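Pyridine nucleotide-disulfide oxidoreductase-like protein (Myceliophthora thermophila, PDB 5MQ6) uses FAD and NADPH to insert one oxygen atom beside the carbonyl of ketones, especially bulky polycyclic ones, giving esters or lactones. Local coordinates at residues His131-Tyr137 with Pro150-Ala156; Arg330-Leu334 with Asn540-Asp546; Met140-Glu144 with Lys325-Gln329. All coordinates share one frame; numbering follows the deposited sequence.

Interaction 1: His131-Tyr137 with Pro150-Ala156; sequences HCDVESY and PKSKYAA. With FAD (flavin-adenine dinucleotide), chain B.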
# COMPACT_ATOMS: atom_id res chain seq x y z
N HIS A 131 2.02 -13.98 1.97
CA HIS A 131 0.80 -13.96 2.73
C HIS A 131 0.41 -12.52 3.06
O HIS A 131 1.26 -11.65 3.17
CB HIS A 131 0.99 -14.69 4.09
CG HIS A 131 1.15 -16.17 3.97
ND1 HIS A 131 2.29 -16.75 3.47
CD2 HIS A 131 0.29 -17.18 4.24
CE1 HIS A 131 2.15 -18.06 3.48
NE2 HIS A 131 0.95 -18.35 3.94
N CYS A 132 -0.87 -12.24 3.22
CA CYS A 132 -1.34 -10.99 3.79
C CYS A 132 -0.82 -10.98 5.25
O CYS A 132 -0.78 -12.03 5.89
CB CYS A 132 -2.90 -10.94 3.72
SG CYS A 132 -3.95 -12.19 4.56
N ASP A 133 -0.45 -9.82 5.75
CA ASP A 133 0.08 -9.62 7.11
C ASP A 133 -0.99 -9.24 8.09
O ASP A 133 -0.75 -9.32 9.30
CB ASP A 133 1.30 -8.64 7.11
CG ASP A 133 0.95 -7.19 6.56
OD1 ASP A 133 -0.29 -6.92 6.36
OD2 ASP A 133 1.90 -6.31 6.36
N VAL A 134 -2.21 -8.93 7.62
CA VAL A 134 -3.34 -8.72 8.46
C VAL A 134 -4.17 -10.02 8.43
O VAL A 134 -4.29 -10.66 7.36
CB VAL A 134 -4.17 -7.55 7.94
CG1 VAL A 134 -5.50 -7.41 8.62
CG2 VAL A 134 -3.34 -6.31 8.15
N GLU A 135 -4.76 -10.38 9.57
CA GLU A 135 -5.73 -11.50 9.60
C GLU A 135 -6.66 -11.53 8.37
O GLU A 135 -7.37 -10.55 8.09
CB GLU A 135 -6.60 -11.39 10.85
CG GLU A 135 -7.54 -12.58 11.14
CD GLU A 135 -8.57 -12.26 12.15
OE1 GLU A 135 -9.44 -11.40 11.79
OE2 GLU A 135 -8.55 -12.91 13.28
N SER A 136 -6.75 -12.69 7.74
CA SER A 136 -7.62 -12.97 6.61
C SER A 136 -9.07 -12.55 6.84
O SER A 136 -9.71 -11.94 5.91
CB SER A 136 -7.50 -14.45 6.24
OG SER A 136 -8.22 -15.20 7.16
N TYR A 137 -9.61 -12.84 8.03
CA TYR A 137 -11.02 -12.55 8.35
C TYR A 137 -11.29 -11.03 8.40
O TYR A 137 -12.41 -10.59 8.21
CB TYR A 137 -11.56 -13.27 9.65
CG TYR A 137 -10.93 -14.69 9.90
CD1 TYR A 137 -11.04 -15.70 8.94
CD2 TYR A 137 -10.19 -14.95 11.03
CE1 TYR A 137 -10.41 -16.93 9.09
CE2 TYR A 137 -9.56 -16.14 11.22
CZ TYR A 137 -9.69 -17.16 10.27
OH TYR A 137 -9.07 -18.36 10.46
N PRO A 150 -12.12 -18.16 4.72
CA PRO A 150 -10.73 -18.34 4.54
C PRO A 150 -10.16 -19.58 5.27
O PRO A 150 -10.67 -19.94 6.34
CB PRO A 150 -10.12 -17.03 5.06
CG PRO A 150 -11.23 -16.06 4.93
CD PRO A 150 -12.39 -16.89 5.38
N LYS A 151 -9.15 -20.19 4.65
CA LYS A 151 -8.58 -21.48 5.07
C LYS A 151 -7.72 -21.39 6.33
O LYS A 151 -7.61 -22.35 7.06
CB LYS A 151 -7.73 -22.08 3.97
CG LYS A 151 -8.55 -22.56 2.76
CD LYS A 151 -7.67 -22.70 1.53
CE LYS A 151 -8.48 -23.16 0.30
NZ LYS A 151 -7.78 -22.85 -0.99
N SER A 152 -7.12 -20.24 6.55
CA SER A 152 -6.16 -19.97 7.65
C SER A 152 -6.35 -18.57 8.26
O SER A 152 -7.15 -17.70 7.74
CB SER A 152 -4.75 -20.08 7.12
OG SER A 152 -4.55 -21.38 6.56
N LYS A 153 -5.61 -18.35 9.34
CA LYS A 153 -5.58 -17.03 10.00
C LYS A 153 -5.01 -15.91 9.11
O LYS A 153 -5.46 -14.83 9.21
CB LYS A 153 -4.85 -17.02 11.34
CG LYS A 153 -5.12 -15.71 12.09
CD LYS A 153 -5.35 -15.90 13.57
CE LYS A 153 -5.42 -14.64 14.40
NZ LYS A 153 -6.84 -14.36 14.86
N TYR A 154 -4.01 -16.22 8.31
CA TYR A 154 -3.35 -15.38 7.37
C TYR A 154 -3.44 -16.10 6.01
O TYR A 154 -3.00 -17.25 5.83
CB TYR A 154 -1.91 -15.16 7.78
CG TYR A 154 -1.88 -14.59 9.19
CD1 TYR A 154 -2.38 -13.26 9.45
CD2 TYR A 154 -1.51 -15.37 10.28
CE1 TYR A 154 -2.47 -12.76 10.73
CE2 TYR A 154 -1.65 -14.87 11.57
CZ TYR A 154 -2.08 -13.57 11.79
OH TYR A 154 -2.19 -13.08 13.04
N ALA A 155 -3.99 -15.39 5.04
CA ALA A 155 -4.12 -15.90 3.68
C ALA A 155 -2.86 -15.86 2.86
O ALA A 155 -2.13 -14.86 2.85
CB ALA A 155 -5.24 -15.12 2.93
N ALA A 156 -2.63 -16.92 2.09
CA ALA A 156 -1.54 -16.95 1.09
C ALA A 156 -2.01 -16.28 -0.26
O ALA A 156 -3.20 -16.13 -0.50
CB ALA A 156 -1.07 -18.37 0.85
PA FAD B . -3.79 -2.35 -5.86
O1A FAD B . -2.40 -1.80 -5.90
O2A FAD B . -4.07 -3.72 -5.27
O5B FAD B . -4.36 -2.35 -7.36
C5B FAD B . -4.23 -1.22 -8.15
C4B FAD B . -3.99 -1.66 -9.58
O4B FAD B . -4.08 -0.48 -10.40
C3B FAD B . -2.63 -2.29 -9.86
O3B FAD B . -2.79 -3.43 -10.67
C2B FAD B . -1.89 -1.22 -10.62
O2B FAD B . -0.93 -1.74 -11.51
C1B FAD B . -3.03 -0.52 -11.33
N9A FAD B . -2.69 0.81 -11.77
C8A FAD B . -2.17 1.81 -11.01
N7A FAD B . -1.96 2.86 -11.80
C5A FAD B . -2.32 2.58 -13.06
C6A FAD B . -2.35 3.32 -14.33
N6A FAD B . -1.94 4.56 -14.50
N1A FAD B . -2.87 2.65 -15.33
C2A FAD B . -3.29 1.37 -15.23
N3A FAD B . -3.30 0.61 -14.16
C4A FAD B . -2.78 1.20 -13.04
N1 FAD B . -2.20 -4.24 2.93
C2 FAD B . -2.91 -4.69 4.02
O2 FAD B . -3.76 -3.99 4.55
N3 FAD B . -2.68 -5.91 4.53
C4 FAD B . -1.75 -6.70 3.98
O4 FAD B . -1.59 -7.81 4.48
C4X FAD B . -0.93 -6.32 2.81
N5 FAD B . 0.04 -7.09 2.23
C5X FAD B . 0.71 -6.59 1.16
C6 FAD B . 1.78 -7.39 0.52
C7 FAD B . 2.44 -6.76 -0.64
C7M FAD B . 3.54 -7.48 -1.38
C8 FAD B . 2.09 -5.39 -1.13
C8M FAD B . 2.77 -4.73 -2.33
C9 FAD B . 1.10 -4.68 -0.49
C9A FAD B . 0.40 -5.22 0.62
N10 FAD B . -0.58 -4.43 1.24
C10 FAD B . -1.28 -4.98 2.32
C1' FAD B . -0.99 -3.11 0.72
C2' FAD B . -1.95 -3.40 -0.51
O2' FAD B . -1.48 -2.66 -1.65
C3' FAD B . -3.46 -3.12 -0.24
O3' FAD B . -3.90 -3.93 0.85
C4' FAD B . -4.47 -3.48 -1.36
O4' FAD B . -4.20 -4.76 -2.07
C5' FAD B . -4.56 -2.31 -2.36
O5' FAD B . -5.78 -2.51 -3.14
P FAD B . -5.98 -1.40 -4.30
O1P FAD B . -7.01 -2.05 -5.29
O2P FAD B . -6.23 -0.07 -3.57
O3P FAD B . -4.50 -1.20 -4.99
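Ser-136 is held by the backbone of Ser-152 and Lys-153, which fastens the flavin-bearing loop 131-137 to the segment 150-156. In the buried middle, Ser-136 N donates to Lys-153 O at 2.9 Å, while its hydroxyl OG, turned between the backbone N and the carbonyl carbon (chi1 77°), donates a hydrogen bond to Ser-152 O at 2.8 Å, in the plane of that carbonyl. Pro-150 packs against the same serine and also meets the rim of the Tyr-137 ring (Pro-150 CD to Tyr-137 CD1, 4.0 Å). Glu-135 reaches out extended, and Lys-153 NZ makes a salt bridge to Glu-135 OE2 (2.7 Å), on its anti lone pair; Arg-332 shares this oxygen, and the lysine also bonds Val-352 O. The Tyr-154 ring turns its edge to the backbone of Val-134 and Glu-135, and its hydroxyl bonds Asp-354. Cys-132 N closes on Ala-155 O at 2.9 Å, and SG rests 3.6 Å from Ala-155 CB.

The margins are looser: Ser-152 is partly exposed, as are His-131 and Ala-156. These last two form a single beta bridge, with His-131 CA in a CA-H...O contact to Ala-155 O, and Ala-156 CB lies over one face of the His-131 imidazole, 4.0 Å from the centroid, in a CH-pi contact.

The loop presents Asp-133 N to FAD O4 at 2.6 Å, with a weak second bond from Val-134 N. Backbone donors on O4 would probably draw electron density toward the pyrimidine end of the flavin.

Interaction 2: Arg330-Leu334 with Asn540-Asp546; sequences RERML and NNAFTLD. With FAD (flavin-adenine dinucleotide), chain B.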
# COMPACT_ATOMS: atom_id res chain seq x y z
N ARG A 330 -17.16 -5.63 9.46
CA ARG A 330 -16.86 -4.27 9.81
C ARG A 330 -16.61 -4.11 11.34
O ARG A 330 -15.73 -3.42 11.79
CB ARG A 330 -17.97 -3.37 9.20
CG ARG A 330 -17.99 -1.98 9.69
CD ARG A 330 -17.02 -1.07 8.95
NE ARG A 330 -17.33 -0.72 7.55
CZ ARG A 330 -18.09 0.29 7.14
NH1 ARG A 330 -18.79 1.03 8.00
NH2 ARG A 330 -18.17 0.58 5.83
N GLU A 331 -17.35 -4.82 12.14
CA GLU A 331 -17.15 -4.76 13.57
C GLU A 331 -15.75 -5.33 13.92
O GLU A 331 -15.00 -4.76 14.68
CB GLU A 331 -18.34 -5.47 14.28
CG GLU A 331 -17.99 -5.96 15.65
CD GLU A 331 -19.10 -6.69 16.31
OE1 GLU A 331 -19.04 -7.95 16.37
OE2 GLU A 331 -20.03 -5.97 16.70
N ARG A 332 -15.36 -6.43 13.29
CA ARG A 332 -14.07 -7.00 13.54
C ARG A 332 -12.88 -6.09 13.15
O ARG A 332 -11.86 -6.05 13.84
CB ARG A 332 -14.00 -8.34 12.81
CG ARG A 332 -12.88 -9.24 13.29
CD ARG A 332 -13.00 -10.57 12.58
NE ARG A 332 -11.96 -11.46 13.08
CZ ARG A 332 -12.03 -12.19 14.17
NH1 ARG A 332 -10.99 -12.91 14.46
NH2 ARG A 332 -13.07 -12.23 14.98
N MET A 333 -13.03 -5.39 12.04
CA MET A 333 -12.02 -4.51 11.54
C MET A 333 -11.85 -3.35 12.51
O MET A 333 -10.75 -2.88 12.79
CB MET A 333 -12.43 -3.97 10.15
CG MET A 333 -12.24 -4.93 9.02
SD MET A 333 -12.60 -4.34 7.32
CE MET A 333 -14.10 -3.54 7.53
N LEU A 334 -12.98 -2.91 13.04
CA LEU A 334 -12.98 -1.84 14.07
C LEU A 334 -12.28 -2.30 15.37
O LEU A 334 -11.45 -1.62 15.91
CB LEU A 334 -14.43 -1.42 14.32
CG LEU A 334 -15.02 -0.49 13.26
CD1 LEU A 334 -16.55 -0.53 13.37
CD2 LEU A 334 -14.56 0.92 13.54
N ASN A 540 -4.84 -1.86 8.35
CA ASN A 540 -5.56 -2.72 7.50
C ASN A 540 -6.10 -1.84 6.40
O ASN A 540 -7.13 -1.21 6.56
CB ASN A 540 -6.68 -3.37 8.30
CG ASN A 540 -7.56 -4.29 7.46
OD1 ASN A 540 -7.27 -4.58 6.29
ND2 ASN A 540 -8.64 -4.78 8.08
N ASN A 541 -5.42 -1.86 5.28
CA ASN A 541 -5.80 -1.10 4.12
C ASN A 541 -7.17 -1.44 3.58
O ASN A 541 -7.76 -0.59 2.94
CB ASN A 541 -4.77 -1.19 2.99
CG ASN A 541 -3.34 -0.61 3.39
OD1 ASN A 541 -2.34 -1.10 2.91
ND2 ASN A 541 -3.27 0.44 4.23
N ALA A 542 -7.68 -2.64 3.82
CA ALA A 542 -8.97 -3.06 3.32
C ALA A 542 -10.04 -2.33 4.08
O ALA A 542 -11.18 -2.19 3.58
CB ALA A 542 -9.19 -4.59 3.48
N PHE A 543 -9.73 -1.97 5.32
CA PHE A 543 -10.66 -1.21 6.09
C PHE A 543 -10.80 0.23 5.50
O PHE A 543 -11.87 0.75 5.29
CB PHE A 543 -10.17 -1.21 7.58
CG PHE A 543 -11.07 -0.51 8.54
CD1 PHE A 543 -12.43 -0.20 8.23
CD2 PHE A 543 -10.57 -0.14 9.77
CE1 PHE A 543 -13.23 0.46 9.13
CE2 PHE A 543 -11.40 0.54 10.69
CZ PHE A 543 -12.75 0.81 10.36
N THR A 544 -9.69 0.84 5.25
CA THR A 544 -9.67 2.11 4.60
C THR A 544 -10.46 2.12 3.27
O THR A 544 -11.25 2.99 3.01
CB THR A 544 -8.22 2.49 4.33
OG1 THR A 544 -7.47 2.36 5.55
CG2 THR A 544 -8.18 3.96 3.75
N LEU A 545 -10.22 1.12 2.46
CA LEU A 545 -10.89 0.97 1.18
C LEU A 545 -12.36 0.76 1.35
O LEU A 545 -13.11 1.31 0.55
CB LEU A 545 -10.33 -0.19 0.36
CG LEU A 545 -8.91 -0.07 -0.16
CD1 LEU A 545 -8.43 -1.38 -0.79
CD2 LEU A 545 -8.89 1.01 -1.22
N ASP A 546 -12.75 -0.04 2.35
CA ASP A 546 -14.16 -0.24 2.73
C ASP A 546 -14.81 1.13 2.99
O ASP A 546 -15.74 1.57 2.25
CB ASP A 546 -14.22 -1.14 3.97
CG ASP A 546 -15.63 -1.34 4.52
OD1 ASP A 546 -16.62 -0.86 3.91
OD2 ASP A 546 -15.78 -2.00 5.58
PA FAD B . -3.79 -2.35 -5.86
O1A FAD B . -2.40 -1.80 -5.90
O2A FAD B . -4.07 -3.72 -5.27
O5B FAD B . -4.36 -2.35 -7.36
C5B FAD B . -4.23 -1.22 -8.15
C4B FAD B . -3.99 -1.66 -9.58
O4B FAD B . -4.08 -0.48 -10.40
C3B FAD B . -2.63 -2.29 -9.86
O3B FAD B . -2.79 -3.43 -10.67
C2B FAD B . -1.89 -1.22 -10.62
O2B FAD B . -0.93 -1.74 -11.51
C1B FAD B . -3.03 -0.52 -11.33
N9A FAD B . -2.69 0.81 -11.77
C8A FAD B . -2.17 1.81 -11.01
N7A FAD B . -1.96 2.86 -11.80
C5A FAD B . -2.32 2.58 -13.06
C6A FAD B . -2.35 3.32 -14.33
N6A FAD B . -1.94 4.56 -14.50
N1A FAD B . -2.87 2.65 -15.33
C2A FAD B . -3.29 1.37 -15.23
N3A FAD B . -3.30 0.61 -14.16
C4A FAD B . -2.78 1.20 -13.04
N1 FAD B . -2.20 -4.24 2.93
C2 FAD B . -2.91 -4.69 4.02
O2 FAD B . -3.76 -3.99 4.55
N3 FAD B . -2.68 -5.91 4.53
C4 FAD B . -1.75 -6.70 3.98
O4 FAD B . -1.59 -7.81 4.48
C4X FAD B . -0.93 -6.32 2.81
N5 FAD B . 0.04 -7.09 2.23
C5X FAD B . 0.71 -6.59 1.16
C6 FAD B . 1.78 -7.39 0.52
C7 FAD B . 2.44 -6.76 -0.64
C7M FAD B . 3.54 -7.48 -1.38
C8 FAD B . 2.09 -5.39 -1.13
C8M FAD B . 2.77 -4.73 -2.33
C9 FAD B . 1.10 -4.68 -0.49
C9A FAD B . 0.40 -5.22 0.62
N10 FAD B . -0.58 -4.43 1.24
C10 FAD B . -1.28 -4.98 2.32
C1' FAD B . -0.99 -3.11 0.72
C2' FAD B . -1.95 -3.40 -0.51
O2' FAD B . -1.48 -2.66 -1.65
C3' FAD B . -3.46 -3.12 -0.24
O3' FAD B . -3.90 -3.93 0.85
C4' FAD B . -4.47 -3.48 -1.36
O4' FAD B . -4.20 -4.76 -2.07
C5' FAD B . -4.56 -2.31 -2.36
O5' FAD B . -5.78 -2.51 -3.14
P FAD B . -5.98 -1.40 -4.30
O1P FAD B . -7.01 -2.05 -5.29
O2P FAD B . -6.23 -0.07 -3.57
O3P FAD B . -4.50 -1.20 -4.99
O HOH W 1 -8.90 -3.33 10.88
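Arg-330 grips Asp-546 side-on, NE to OD2 at 2.8 Å and NH2 to OD1 at 2.9 Å, the latter bond nearly straight at 175°. Both acceptors lie close to the guanidinium plane, yet the arginine meets the carboxylate from above its plane, the two groups being turned 50° apart. Each end has a further mate: OD1 also pairs with Arg-96, and NH2 with Glu-550. A lysine in place of Arg-330 would probably lose the two-nitrogen grip, leaving one carboxylate oxygen of Asp-546 without its bond from this side chain.

Beside the ion pair, Met-333 lays CB over one face of Phe-543, 4.2 Å from the centroid, with its sulfur placed obliquely in a Met-aromatic contact; Leu-334 CD2 touches Phe-543 CZ at 3.7 Å. Both ends of the Asn-540 amide have partners: OD1 caps the helix by accepting from Ala-542 N at 3.2 Å, while ND2 donates to Ser-138 O and to a water that in turn donates to Met-333 O. One residue on, Asn-541 N bonds FAD O2 at 2.8 Å.

The axes of 330-334 and 541-546 cross at -126°, 10.5 Å apart at closest approach, with helix 630-641 against Arg-330, Leu-334 and Phe-543 and helix 136-139 against Asn-540.

Interaction 3: Met140-Glu144 with Lys325-Gln329; sequences MPLLE and KKGWQ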
# COMPACT_ATOMS: atom_id res chain seq x y z
N MET A 140 -9.68 -9.82 3.91
CA MET A 140 -10.35 -10.20 2.66
C MET A 140 -11.72 -9.49 2.57
O MET A 140 -12.51 -9.54 3.48
CB MET A 140 -10.46 -11.69 2.54
CG MET A 140 -9.08 -12.36 2.69
SD MET A 140 -9.14 -14.16 2.52
CE MET A 140 -9.52 -14.38 0.78
N PRO A 141 -11.97 -8.75 1.54
CA PRO A 141 -13.24 -8.08 1.41
C PRO A 141 -14.43 -8.94 1.18
O PRO A 141 -14.33 -9.99 0.55
CB PRO A 141 -13.12 -7.22 0.16
CG PRO A 141 -11.79 -7.47 -0.41
CD PRO A 141 -10.99 -8.36 0.51
N LEU A 142 -15.58 -8.47 1.63
CA LEU A 142 -16.87 -9.04 1.24
C LEU A 142 -17.00 -10.50 1.62
O LEU A 142 -17.64 -11.29 0.91
CB LEU A 142 -17.13 -8.83 -0.26
CG LEU A 142 -17.17 -7.36 -0.75
CD1 LEU A 142 -16.95 -7.31 -2.28
CD2 LEU A 142 -18.47 -6.70 -0.32
N LEU A 143 -16.46 -10.85 2.78
CA LEU A 143 -16.55 -12.22 3.27
C LEU A 143 -18.00 -12.62 3.51
O LEU A 143 -18.46 -13.65 3.03
CB LEU A 143 -15.66 -12.43 4.54
CG LEU A 143 -14.18 -12.53 4.17
CD1 LEU A 143 -13.30 -12.88 5.36
CD2 LEU A 143 -13.83 -13.46 3.01
N GLU A 144 -18.72 -11.77 4.21
CA GLU A 144 -20.09 -12.12 4.51
C GLU A 144 -20.90 -12.23 3.22
O GLU A 144 -21.75 -13.09 3.13
CB GLU A 144 -20.72 -11.13 5.41
CG GLU A 144 -22.16 -11.55 5.79
CD GLU A 144 -22.78 -10.65 6.84
OE1 GLU A 144 -22.14 -9.66 7.32
OE2 GLU A 144 -23.94 -10.90 7.17
N LYS A 325 -22.37 -12.51 13.36
CA LYS A 325 -23.69 -11.90 13.11
C LYS A 325 -23.67 -11.03 11.86
O LYS A 325 -22.60 -10.88 11.30
CB LYS A 325 -24.14 -11.10 14.32
CG LYS A 325 -23.88 -9.61 14.28
CD LYS A 325 -22.43 -9.28 14.37
CE LYS A 325 -22.32 -7.82 14.75
NZ LYS A 325 -22.79 -7.55 16.14
N LYS A 326 -24.81 -10.44 11.45
CA LYS A 326 -24.84 -9.66 10.20
C LYS A 326 -23.97 -8.48 10.38
O LYS A 326 -24.10 -7.83 11.35
CB LYS A 326 -26.25 -9.15 9.83
CG LYS A 326 -27.23 -10.28 9.59
CD LYS A 326 -28.66 -9.76 9.40
CE LYS A 326 -29.35 -9.34 10.72
NZ LYS A 326 -30.16 -10.45 11.31
N GLY A 327 -23.07 -8.21 9.48
CA GLY A 327 -22.20 -7.00 9.61
C GLY A 327 -21.00 -7.32 10.46
O GLY A 327 -20.32 -6.44 10.95
N TRP A 328 -20.67 -8.60 10.60
CA TRP A 328 -19.59 -8.95 11.50
C TRP A 328 -18.22 -8.43 11.09
O TRP A 328 -17.41 -8.09 11.94
CB TRP A 328 -19.53 -10.45 11.70
CG TRP A 328 -19.20 -11.24 10.46
CD1 TRP A 328 -20.08 -11.86 9.62
CD2 TRP A 328 -17.88 -11.56 9.99
NE1 TRP A 328 -19.39 -12.51 8.62
CE2 TRP A 328 -18.03 -12.35 8.83
CE3 TRP A 328 -16.59 -11.24 10.42
CZ2 TRP A 328 -16.97 -12.77 8.06
CZ3 TRP A 328 -15.47 -11.73 9.65
CH2 TRP A 328 -15.70 -12.47 8.49
N GLN A 329 -17.96 -8.36 9.81
CA GLN A 329 -16.62 -8.03 9.38
C GLN A 329 -16.22 -6.56 9.67
O GLN A 329 -15.08 -6.28 10.13
CB GLN A 329 -16.42 -8.42 7.92
CG GLN A 329 -15.00 -8.25 7.43
CD GLN A 329 -14.75 -8.87 6.06
OE1 GLN A 329 -15.62 -8.86 5.17
NE2 GLN A 329 -13.57 -9.40 5.89
O HOH W 2 -18.35 -9.08 5.02
O HOH W 3 -19.68 -8.65 7.38
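Gln-329 spans the contact with its amide, donating from NE2 to Met-140 O at 2.6 Å and accepting at OE1 from Leu-143 N at 3.2 Å. Its chain is stretched, with CG opposite the backbone N (chi1 -174°), which carries the amide from the first turn of helix 328-340 across to the start of helix 143-146. The bonds at the two ends fix the rotation of this amide. NE2 gives its second bond to Tyr-137 O, and OE1 also accepts from a water that accepts from Glu-144 N.

Glu-144 reaches back the other way, equally extended, and its OE1 receives Gly-327 N on the syn lone pair at 2.8 Å. A second water joins OE1 to Gln-329 N. Along its length the glutamate slides past Trp-328 in the opposite direction, Glu-144 CB lying 3.7 Å from Trp-328 NE1, with the carboxylate only 26° from parallel to the indole.

Trp-328 CG stands between the backbone N and the carbonyl carbon (chi1 65°), bringing the six-membered ring to Leu-143, whose CB is 3.8 Å from Trp-328 CZ2.

Gly-327, at the third position of a type II turn, precedes helix 328-340. That helix start is thereby joined to the 140-144 segment, which rests on helices 88-99 and 157-170 through Met-140, Pro-141, Leu-142 and Leu-143.

How the interactions relate
All three contacts lie mainly in buried parts of the protein, but interaction 3 reaches the surface at Lys-325 to Gly-327 and takes in bridging waters, and interaction 1 is buried except round His-131, Ala-156 and Ser-152. Interactions 1 and 2 approach the flavin from different sides of its pyrimidine end, through backbone amides on O4 and O2. Interactions 2 and 3 share helix 328-340; interaction 3 uses its start, interaction 2 its next turn. Interaction 1 mixes backbone bonds, a serine hydroxyl and a salt bridge, interaction 2 a helix-helix ion pair and aromatic packing, and interaction 3 side-chain-to-backbone bonds. Arg-332 with Glu-135 links interactions 2 and 1, and Gln-329 with Tyr-137 links interactions 3 and 1.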